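Local coordinates for protein subclass B3 metallo-beta-lactamase (Sphingobium indicum, PDB 7LUU) that probably hydrolyses beta-lactam antibiotics as a zinc-dependent metallo-beta-lactamase of subclass B3, at residues R233-A238 / A299-E304; D161-Y166 / N227-D232. All coordinates share one frame; numbering follows the deposited sequence.

Contact 1 (R233-A238 / A299-E304); sequences RYRFTA and AEERRE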
loop_
_atom_site.group_PDB
_atom_site.type_symbol
_atom_site.label_atom_id
_atom_site.label_comp_id
_atom_site.label_asym_id
_atom_site.label_seq_id
_atom_site.Cartn_x
_atom_site.Cartn_y
_atom_site.Cartn_z
ATOM N N ARG A 233 11.374 17.751 -12.556
ATOM C CA ARG A 233 11.725 17.665 -13.971
ATOM C C ARG A 233 11.087 16.475 -14.670
ATOM O O ARG A 233 11.215 16.337 -15.901
ATOM C CB ARG A 233 13.245 17.567 -14.146
ATOM C CG ARG A 233 14.049 18.803 -13.702
ATOM C CD ARG A 233 15.536 18.592 -13.968
ATOM N NE ARG A 233 15.969 17.262 -13.543
ATOM C CZ ARG A 233 16.205 16.247 -14.377
ATOM N NH1 ARG A 233 16.600 15.065 -13.904
ATOM N NH2 ARG A 233 16.031 16.419 -15.685
ATOM N N TYR A 234 10.412 15.605 -13.927
ATOM C CA TYR A 234 9.790 14.448 -14.559
ATOM C C TYR A 234 8.618 14.880 -15.424
ATOM O O TYR A 234 7.836 15.754 -15.036
ATOM C CB TYR A 234 9.273 13.478 -13.514
ATOM C CG TYR A 234 8.693 12.189 -14.050
ATOM C CD1 TYR A 234 9.542 11.131 -14.415
ATOM C CD2 TYR A 234 7.313 12.046 -14.226
ATOM C CE1 TYR A 234 9.001 9.925 -14.892
ATOM C CE2 TYR A 234 6.748 10.856 -14.718
ATOM C CZ TYR A 234 7.626 9.794 -15.036
ATOM O OH TYR A 234 7.092 8.618 -15.499
ATOM N N ARG A 235 8.465 14.244 -16.592
ATOM C CA ARG A 235 7.305 14.547 -17.425
ATOM C C ARG A 235 6.547 13.268 -17.711
ATOM O O ARG A 235 7.062 12.359 -18.385
ATOM C CB ARG A 235 7.701 15.198 -18.745
ATOM C CG ARG A 235 8.465 16.531 -18.500
ATOM C CD ARG A 235 7.450 17.624 -18.036
ATOM N NE ARG A 235 8.171 18.881 -17.851
ATOM C CZ ARG A 235 8.676 19.271 -16.680
ATOM N NH1 ARG A 235 8.538 18.481 -15.599
ATOM N NH2 ARG A 235 9.340 20.438 -16.587
ATOM N N PHE A 236 5.286 13.243 -17.296
ATOM C CA PHE A 236 4.423 12.115 -17.674
ATOM C C PHE A 236 4.137 12.067 -19.150
ATOM O O PHE A 236 3.761 10.989 -19.659
ATOM C CB PHE A 236 3.091 12.212 -16.905
ATOM C CG PHE A 236 3.201 11.855 -15.421
ATOM C CD1 PHE A 236 3.475 12.880 -14.476
ATOM C CD2 PHE A 236 2.976 10.558 -14.980
ATOM C CE1 PHE A 236 3.536 12.560 -13.081
ATOM C CE2 PHE A 236 3.080 10.209 -13.600
ATOM C CZ PHE A 236 3.333 11.218 -12.672
ATOM N N THR A 237 4.258 13.216 -19.851
ATOM C CA THR A 237 4.027 13.259 -21.291
ATOM C C THR A 237 5.264 12.887 -22.122
ATOM O O THR A 237 5.164 12.867 -23.365
ATOM C CB THR A 237 3.531 14.660 -21.729
ATOM O OG1 THR A 237 4.445 15.667 -21.297
ATOM C CG2 THR A 237 2.147 14.913 -21.110
ATOM N N ALA A 238 6.398 12.566 -21.490
ATOM C CA ALA A 238 7.576 12.183 -22.255
ATOM C C ALA A 238 7.362 10.790 -22.838
ATOM O O ALA A 238 6.736 9.943 -22.202
ATOM C CB ALA A 238 8.817 12.208 -21.394
ATOM N N ALA A 299 -2.297 17.973 -18.919
ATOM C CA ALA A 299 -2.556 19.273 -19.526
ATOM C C ALA A 299 -1.521 20.288 -19.056
ATOM O O ALA A 299 -1.062 21.140 -19.840
ATOM C CB ALA A 299 -3.959 19.711 -19.146
ATOM N N GLU A 300 -1.171 20.238 -17.763
ATOM C CA GLU A 300 -0.177 21.163 -17.221
ATOM C C GLU A 300 1.122 21.075 -17.976
ATOM O O GLU A 300 1.777 22.099 -18.217
ATOM C CB GLU A 300 0.117 20.866 -15.735
ATOM C CG GLU A 300 -0.992 21.339 -14.826
ATOM C CD GLU A 300 -0.863 20.820 -13.366
ATOM O OE1 GLU A 300 -0.072 19.858 -13.093
ATOM O OE2 GLU A 300 -1.595 21.370 -12.503
ATOM N N GLU A 301 1.488 19.874 -18.409
ATOM C CA GLU A 301 2.726 19.648 -19.155
ATOM C C GLU A 301 2.619 20.039 -20.614
ATOM O O GLU A 301 3.619 19.936 -21.333
ATOM C CB GLU A 301 3.142 18.149 -19.074
ATOM C CG GLU A 301 3.431 17.659 -17.650
ATOM C CD GLU A 301 4.054 16.282 -17.633
ATOM O OE1 GLU A 301 4.436 15.771 -18.708
ATOM O OE2 GLU A 301 4.184 15.727 -16.512
ATOM N N ARG A 302 1.428 20.422 -21.088
ATOM C CA ARG A 302 1.218 20.703 -22.501
ATOM C C ARG A 302 0.827 22.172 -22.663
ATOM O O ARG A 302 0.378 22.607 -23.754
ATOM C CB ARG A 302 0.175 19.738 -23.096
ATOM C CG ARG A 302 0.691 18.345 -23.256
ATOM C CD ARG A 302 1.774 18.319 -24.332
ATOM N NE ARG A 302 2.222 16.993 -24.647
ATOM C CZ ARG A 302 3.156 16.726 -25.557
ATOM N NH1 ARG A 302 3.773 17.677 -26.260
ATOM N NH2 ARG A 302 3.472 15.482 -25.737
ATOM N N ARG A 303 1.011 22.942 -21.596
ATOM C CA ARG A 303 0.740 24.376 -21.570
ATOM C C ARG A 303 2.032 25.095 -21.851
ATOM O O ARG A 303 3.078 24.738 -21.309
ATOM C CB ARG A 303 0.237 24.794 -20.186
ATOM C CG ARG A 303 -1.112 25.351 -20.248
ATOM C CD ARG A 303 -1.457 26.209 -19.076
ATOM N NE ARG A 303 -1.327 25.539 -17.799
ATOM C CZ ARG A 303 -2.098 24.527 -17.390
ATOM N NH1 ARG A 303 -3.061 24.012 -18.172
ATOM N NH2 ARG A 303 -1.899 24.023 -16.185
ATOM N N GLU A 304 1.957 26.132 -22.676
ATOM C CA GLU A 304 3.117 26.957 -22.918
ATOM C C GLU A 304 3.630 27.680 -21.643
ATOM O O GLU A 304 2.857 28.097 -20.760
ATOM C CB GLU A 304 2.765 27.958 -24.015
ATOM C CG GLU A 304 3.963 28.667 -24.546
ATOM C CD GLU A 304 3.681 29.433 -25.813
ATOM O OE1 GLU A 304 2.564 29.288 -26.414
ATOM O OE2 GLU A 304 4.611 30.159 -26.203
#

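Contact 2 (D161-Y166 / N227-D232); sequences DPQFDY and NPVSAD. With GOL (glycerol), chain G.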
loop_
_atom_site.group_PDB
_atom_site.type_symbol
_atom_site.label_atom_id
_atom_site.label_comp_id
_atom_site.label_asym_id
_atom_site.label_seq_id
_atom_site.Cartn_x
_atom_site.Cartn_y
_atom_site.Cartn_z
ATOM N N ASP A 161 10.948 5.583 -11.767
ATOM C CA ASP A 161 9.994 6.096 -10.801
ATOM C C ASP A 161 9.825 7.581 -11.045
ATOM O O ASP A 161 10.839 8.285 -11.182
ATOM C CB ASP A 161 10.580 5.814 -9.410
ATOM C CG ASP A 161 9.680 6.203 -8.260
ATOM O OD1 ASP A 161 8.880 7.125 -8.347
ATOM O OD2 ASP A 161 9.845 5.538 -7.222
ATOM N N PRO A 162 8.585 8.087 -11.144
ATOM C CA PRO A 162 8.396 9.548 -11.314
ATOM C C PRO A 162 9.076 10.363 -10.230
ATOM O O PRO A 162 9.415 11.515 -10.471
ATOM C CB PRO A 162 6.860 9.734 -11.246
ATOM C CG PRO A 162 6.258 8.401 -11.785
ATOM C CD PRO A 162 7.298 7.362 -11.193
ATOM N N GLN A 163 9.326 9.784 -9.044
ATOM C CA GLN A 163 9.955 10.513 -7.950
ATOM C C GLN A 163 11.441 10.167 -7.815
ATOM O O GLN A 163 12.048 10.511 -6.806
ATOM C CB GLN A 163 9.229 10.244 -6.625
ATOM C CG GLN A 163 7.803 10.793 -6.642
ATOM C CD GLN A 163 7.076 10.583 -5.359
ATOM O OE1 GLN A 163 6.001 9.920 -5.311
ATOM N NE2 GLN A 163 7.608 11.165 -4.308
ATOM N N PHE A 164 12.047 9.573 -8.847
ATOM C CA PHE A 164 13.491 9.243 -8.790
ATOM C C PHE A 164 14.362 10.430 -8.344
ATOM O O PHE A 164 15.277 10.282 -7.490
ATOM C CB PHE A 164 13.915 8.737 -10.172
ATOM C CG PHE A 164 15.376 8.459 -10.266
ATOM C CD1 PHE A 164 15.915 7.340 -9.629
ATOM C CD2 PHE A 164 16.255 9.315 -10.997
ATOM C CE1 PHE A 164 17.286 7.080 -9.696
ATOM C CE2 PHE A 164 17.620 9.039 -11.054
ATOM C CZ PHE A 164 18.132 7.912 -10.423
ATOM N N ASP A 165 14.098 11.625 -8.873
ATOM C CA ASP A 165 15.034 12.728 -8.596
ATOM C C ASP A 165 15.010 13.175 -7.132
ATOM O O ASP A 165 15.863 13.983 -6.711
ATOM C CB ASP A 165 14.689 13.921 -9.516
ATOM C CG ASP A 165 15.150 13.718 -10.926
ATOM O OD1 ASP A 165 15.808 12.695 -11.212
ATOM O OD2 ASP A 165 14.839 14.567 -11.787
ATOM N N TYR A 166 14.085 12.690 -6.335
ATOM C CA TYR A 166 14.083 13.054 -4.913
ATOM C C TYR A 166 15.177 12.339 -4.164
ATOM O O TYR A 166 15.568 12.796 -3.072
ATOM C CB TYR A 166 12.754 12.714 -4.226
ATOM C CG TYR A 166 11.684 13.728 -4.496
ATOM C CD1 TYR A 166 11.764 15.014 -3.965
ATOM C CD2 TYR A 166 10.595 13.412 -5.256
ATOM C CE1 TYR A 166 10.768 15.952 -4.198
ATOM C CE2 TYR A 166 9.607 14.338 -5.501
ATOM C CZ TYR A 166 9.697 15.596 -4.986
ATOM O OH TYR A 166 8.682 16.481 -5.259
ATOM N N ASN A 227 -1.818 8.289 -7.140
ATOM C CA ASN A 227 -1.658 9.750 -7.285
ATOM C C ASN A 227 -0.550 10.038 -8.288
ATOM O O ASN A 227 0.574 9.549 -8.121
ATOM C CB ASN A 227 -1.323 10.380 -5.956
ATOM C CG ASN A 227 -2.439 10.237 -5.014
ATOM O OD1 ASN A 227 -3.615 10.274 -5.425
ATOM N ND2 ASN A 227 -2.112 10.059 -3.743
ATOM N N PRO A 228 -0.815 10.788 -9.318
ATOM C CA PRO A 228 0.235 11.102 -10.286
ATOM C C PRO A 228 1.100 12.238 -9.756
ATOM O O PRO A 228 0.872 13.405 -10.074
ATOM C CB PRO A 228 -0.540 11.485 -11.569
ATOM C CG PRO A 228 -1.863 12.012 -11.055
ATOM C CD PRO A 228 -2.153 11.300 -9.673
ATOM N N VAL A 229 2.103 11.896 -8.994
ATOM C CA VAL A 229 3.030 12.899 -8.484
ATOM C C VAL A 229 4.442 12.519 -8.874
ATOM O O VAL A 229 4.747 11.363 -9.222
ATOM C CB VAL A 229 2.881 13.078 -6.968
ATOM C CG1 VAL A 229 1.549 13.703 -6.693
ATOM C CG2 VAL A 229 3.005 11.764 -6.314
ATOM N N SER A 230 5.291 13.525 -8.925
ATOM C CA SER A 230 6.624 13.288 -9.438
ATOM C C SER A 230 7.570 14.342 -8.883
ATOM O O SER A 230 7.151 15.314 -8.235
ATOM C CB SER A 230 6.629 13.350 -10.985
ATOM O OG SER A 230 6.592 14.698 -11.352
ATOM N N ALA A 231 8.840 14.133 -9.152
ATOM C CA ALA A 231 9.827 15.183 -8.965
ATOM C C ALA A 231 9.644 16.249 -10.027
ATOM O O ALA A 231 8.903 16.076 -11.011
ATOM C CB ALA A 231 11.256 14.618 -9.042
ATOM N N ASP A 232 10.389 17.349 -9.872
ATOM C CA ASP A 232 10.064 18.558 -10.632
ATOM C C ASP A 232 10.282 18.408 -12.139
ATOM O O ASP A 232 9.481 18.948 -12.940
ATOM C CB ASP A 232 10.882 19.733 -10.106
ATOM C CG ASP A 232 10.347 20.267 -8.789
ATOM O OD1 ASP A 232 9.208 19.891 -8.413
ATOM O OD2 ASP A 232 11.069 21.054 -8.128
HETATM C C1 GOL G . 1.011 10.483 -2.468
HETATM O O1 GOL G . 0.861 9.360 -3.206
HETATM C C2 GOL G . 2.361 10.519 -1.926
HETATM O O2 GOL G . 2.679 9.558 -0.957
HETATM C C3 GOL G . 3.381 10.656 -3.090
HETATM O O3 GOL G . 4.521 9.898 -2.735
HETATM O O HOH W 1 9.918 19.268 -5.400
#

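Contact 1 (R233-A238 / A299-E304)
The carboxylate of E301 meets the backbone N-H groups of F236 and T237 and the T237 hydroxyl, gripped by three hydrogen bonds. OE1 takes two of them: the T237 hydroxyl OG1 donates to E301 OE1 at 2.6 Å, nearly in line with the C-O bond, while T237 N reaches the same OE1 at 2.8 Å from the syn side, 30° out of the carboxylate plane. OE2 receives F236 N through its syn lone pair, also at 2.8 Å. E301 stretches out, CD anti to CA (chi2 -170°), and carries the carboxylate into the type I beta turn of R235-A238. The contact ties the loop between strand 216-223 and helix 242-257 to the C-terminal end of helix 282-300. R297 of that helix also forms a salt bridge to E301 OE2, which would help to keep the carboxylate ionised. The same oxygen lies at the edge of the F236 ring, 3.6 Å from F236 CD1, and Y234 CE2 stands over one ring face. R235 packs its CB 3.3 Å from E301 OE1, with CD alongside, while its guanidinium turns back, NH1 bonding to Y234 O and D232 O. Packing is looser toward solvent, where the R302 guanidinium only skirts T237, with R302 NH2 3.9 Å from T237 O.

Contact 2 (D161-Y166 / N227-D232)
The carbonyl O of P162 accepts the backbone N-H of A231 at 3.0 Å, a nearly straight bond (168°) whose donor stands 37° out of the carbonyl plane. This bond joins the loop after helix 146-154, beside the zinc site of this metallo-beta-lactamase fold, to the loop before helix 242-257. P162 belongs to a type I beta turn, D161-F164, reinforced by an Asx turn in which D161 OD1 accepts from Q163 N; OD2 is hydrogen-bonded to the zinc ligand H124 and to H157, a second-shell link. Around the backbone bond the packing is close: P162 CB lies 3.3 Å from V229 O, and S230 CB approaches P162 O to 3.4 Å. The methyl of A231 meets D165 CB at 3.5 Å, while the carboxylate of D165 is engaged by R233. Q163, straight from CA to CD (chi2 -178°), runs past S230 and V229 to sit against H124 and H200, and its OE1 accepts from O3 of a glycerol, probably from the crystallisation liquor, that also takes a bond from N227 ND2. Y166 CE2 comes within 3.6 Å of A231 CA, with S230 O at the ring edge. Beyond that ring, a water at 3.1 Å from Y166 OH donates to D232 OD1.

Overall arrangement
Both contacts hold one continuous loop, 227-238, which lies between strand 216-223 and helix 242-257: contact 2 joins its first half to the 161-166 turn, contact 1 its second half to the end of helix 282-300. Their centres are 13 Å apart. Contact 2 is partly buried, borders the zinc ligands and relies on one backbone bond with close carbon-to-carbonyl and alkyl packing; contact 1 is a surface contact, further from the chain's centre, and rests on a single, presumably charged, carboxylate. They also meet directly, through the salt bridge of R233 NH1 with D165 OD2 (2.8 Å) and the packing of F236 on P228 and V229. R297 of helix 282-300 serves both, reaching E301 and S230.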